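Local coordinates for Glyoxalase/bleomycin resistance protein/dioxygenase (Sphaerobacter thermophilus, PDB 4HC5) that belongs to the glyoxalase/bleomycin resistance/dioxygenase superfamily and may act as a dioxygenase, though its substrate is not established, at residues A[118-123]-A[128-133]. Residues are numbered along the deposited sequence; the frame is centred on the assembly and turned at random. Where two conformers were deposited one is given.
Sequences TWFSDP and FFLVEE
W119 and F129 meet across the C-terminal beta hairpin of a vicinal-oxygen-chelate (VOC) fold, whose beta-alpha-beta-beta-beta module sets strands 116-121 and 126-132 side by side in the centre of a four-stranded sheet. They form an antiparallel non-hydrogen-bonded pair. The F129 side chain can be followed outward: CB lies 4.0 Å from W119 NE1, CG keeps a similar separation, CD1 lies over one indole face, offset toward the rim, 3.2 Å from W119 NE1, and CE1 reaches W119 CZ2 at 3.3 Å, while CZ is already drawing away. With CG anti to the backbone N (chi1 -172°), the CD1-CE1 side of the ring is brought to the indole, its plane inclined by 35° to the five-membered ring. Two broad aromatics suit this partly exposed face, where each covers part of the other.

On the other face, F120, F128 and L130 are buried, where apolar side chains belong. F120 rests one ring face against F128 CB and offers its edge to L130 CB; L85 of strand 79-87 also packs against it. T118 shares this buried row, its hydroxyl OG1 satisfied by a hydrogen bond to K106 O. Paired backbone hydrogen bonds join T118 to L130 and F120 to F128, the last from F128 N to F120 O, 2.8 Å and nearly straight at 177°.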
loop_
_atom_site.group_PDB
_atom_site.type_symbol
_atom_site.label_atom_id
_atom_site.label_comp_id
_atom_site.label_asym_id
_atom_site.label_seq_id
_atom_site.Cartn_x
_atom_site.Cartn_y
_atom_site.Cartn_z
ATOM N N THR A 118 0.378 5.253 -17.475
ATOM C CA THR A 118 1.408 4.350 -17.969
ATOM C C THR A 118 1.992 3.564 -16.813
ATOM O O THR A 118 1.541 3.707 -15.687
ATOM C CB THR A 118 2.473 5.075 -18.834
ATOM O OG1 THR A 118 3.322 4.059 -19.437
ATOM C CG2 THR A 118 3.244 6.142 -18.091
ATOM N N TRP A 119 3.007 2.798 -17.084
ATOM C CA TRP A 119 3.707 1.992 -16.052
ATOM C C TRP A 119 5.192 2.234 -16.090
ATOM O O TRP A 119 5.785 2.467 -17.157
ATOM C CB TRP A 119 3.527 0.483 -16.307
ATOM C CG TRP A 119 2.076 0.017 -16.176
ATOM C CD1 TRP A 119 1.508 -0.682 -15.097
ATOM C CD2 TRP A 119 0.984 0.160 -17.157
ATOM N NE1 TRP A 119 0.226 -0.953 -15.352
ATOM C CE2 TRP A 119 -0.163 -0.507 -16.589
ATOM C CE3 TRP A 119 0.860 0.752 -18.425
ATOM C CZ2 TRP A 119 -1.419 -0.513 -17.248
ATOM C CZ3 TRP A 119 -0.375 0.677 -19.115
ATOM C CH2 TRP A 119 -1.491 0.083 -18.529
ATOM N N PHE A 120 5.794 2.218 -14.921
ATOM C CA PHE A 120 7.229 2.330 -14.798
ATOM C C PHE A 120 7.725 1.402 -13.726
ATOM O O PHE A 120 6.972 0.908 -12.866
ATOM C CB PHE A 120 7.700 3.755 -14.598
ATOM C CG PHE A 120 7.485 4.259 -13.207
ATOM C CD1 PHE A 120 8.444 4.093 -12.248
ATOM C CD2 PHE A 120 6.330 4.970 -12.891
ATOM C CE1 PHE A 120 8.245 4.566 -10.971
ATOM C CE2 PHE A 120 6.142 5.423 -11.599
ATOM C CZ PHE A 120 7.094 5.234 -10.664
ATOM N N SER A 121 9.005 1.159 -13.747
ATOM C CA SER A 121 9.673 0.332 -12.737
ATOM C C SER A 121 10.827 1.010 -12.053
ATOM O O SER A 121 11.431 1.959 -12.537
ATOM C CB SER A 121 10.223 -0.951 -13.370
ATOM O OG SER A 121 9.198 -1.766 -13.952
ATOM N N ASP A 122 11.071 0.501 -10.823
ATOM C CA ASP A 122 12.250 0.914 -10.058
ATOM C C ASP A 122 13.462 0.033 -10.521
ATOM O O ASP A 122 13.307 -0.877 -11.328
ATOM C CB ASP A 122 12.009 0.919 -8.550
ATOM C CG ASP A 122 12.008 -0.436 -7.903
ATOM O OD1 ASP A 122 12.236 -1.453 -8.525
ATOM O OD2 ASP A 122 11.754 -0.398 -6.649
ATOM N N PRO A 123 14.639 0.260 -9.914
ATOM C CA PRO A 123 15.813 -0.534 -10.357
ATOM C C PRO A 123 15.728 -2.022 -10.106
ATOM O O PRO A 123 16.454 -2.793 -10.701
ATOM C CB PRO A 123 16.954 0.097 -9.566
ATOM C CG PRO A 123 16.490 1.524 -9.447
ATOM C CD PRO A 123 15.024 1.421 -9.108
ATOM N N PHE A 128 5.054 0.020 -11.000
ATOM C CA PHE A 128 3.951 0.912 -10.504
ATOM C C PHE A 128 3.113 1.321 -11.695
ATOM O O PHE A 128 3.620 1.604 -12.795
ATOM C CB PHE A 128 4.544 2.162 -9.847
ATOM C CG PHE A 128 5.410 1.881 -8.673
ATOM C CD1 PHE A 128 4.909 1.716 -7.435
ATOM C CD2 PHE A 128 6.766 1.691 -8.817
ATOM C CE1 PHE A 128 5.704 1.434 -6.355
ATOM C CE2 PHE A 128 7.579 1.360 -7.750
ATOM C CZ PHE A 128 7.037 1.281 -6.474
ATOM N N PHE A 129 1.823 1.559 -11.427
ATOM C CA PHE A 129 0.881 2.169 -12.374
ATOM C C PHE A 129 0.819 3.655 -12.031
ATOM O O PHE A 129 0.610 3.999 -10.863
ATOM C CB PHE A 129 -0.460 1.493 -12.211
ATOM C CG PHE A 129 -1.513 1.869 -13.237
ATOM C CD1 PHE A 129 -1.205 1.864 -14.599
ATOM C CD2 PHE A 129 -2.839 2.084 -12.873
ATOM C CE1 PHE A 129 -2.204 2.130 -15.517
ATOM C CE2 PHE A 129 -3.822 2.331 -13.799
ATOM C CZ PHE A 129 -3.476 2.335 -15.147
ATOM N N LEU A 130 1.104 4.534 -13.008
ATOM C CA LEU A 130 1.185 5.935 -12.872
ATOM C C LEU A 130 -0.004 6.530 -13.617
ATOM O O LEU A 130 -0.137 6.352 -14.817
ATOM C CB LEU A 130 2.501 6.492 -13.421
ATOM C CG LEU A 130 2.705 7.979 -13.315
ATOM C CD1 LEU A 130 2.723 8.447 -11.859
ATOM C CD2 LEU A 130 4.009 8.428 -14.051
ATOM N N VAL A 131 -0.836 7.283 -12.883
ATOM C CA VAL A 131 -2.084 7.823 -13.399
ATOM C C VAL A 131 -2.162 9.320 -13.180
ATOM O O VAL A 131 -1.782 9.819 -12.136
ATOM C CB VAL A 131 -3.318 7.120 -12.714
ATOM C CG1 VAL A 131 -4.599 7.620 -13.402
ATOM C CG2 VAL A 131 -3.195 5.625 -12.777
ATOM N N GLU A 132 -2.627 10.044 -14.215
ATOM C CA GLU A 132 -2.792 11.467 -14.116
ATOM C C GLU A 132 -4.132 11.728 -13.418
ATOM O O GLU A 132 -5.162 11.228 -13.837
ATOM C CB GLU A 132 -2.809 12.092 -15.503
ATOM C CG GLU A 132 -2.771 13.602 -15.451
ATOM C CD GLU A 132 -2.484 14.204 -16.846
ATOM O OE1 GLU A 132 -3.293 14.024 -17.834
ATOM O OE2 GLU A 132 -1.415 14.804 -16.929
ATOM N N GLU A 133 -4.069 12.615 -12.467
ATOM C CA GLU A 133 -5.226 12.989 -11.634
ATOM C C GLU A 133 -6.337 13.557 -12.441
ATOM O O GLU A 133 -6.116 14.565 -13.156
ATOM C CB GLU A 133 -4.797 13.946 -10.521
ATOM C CG GLU A 133 -5.875 14.153 -9.469
ATOM C CD GLU A 133 -5.394 15.005 -8.275
ATOM O OE1 GLU A 133 -5.501 14.508 -7.135
ATOM O OE2 GLU A 133 -4.953 16.185 -8.490
ATOM O OXT GLU A 133 -7.499 13.026 -12.331
#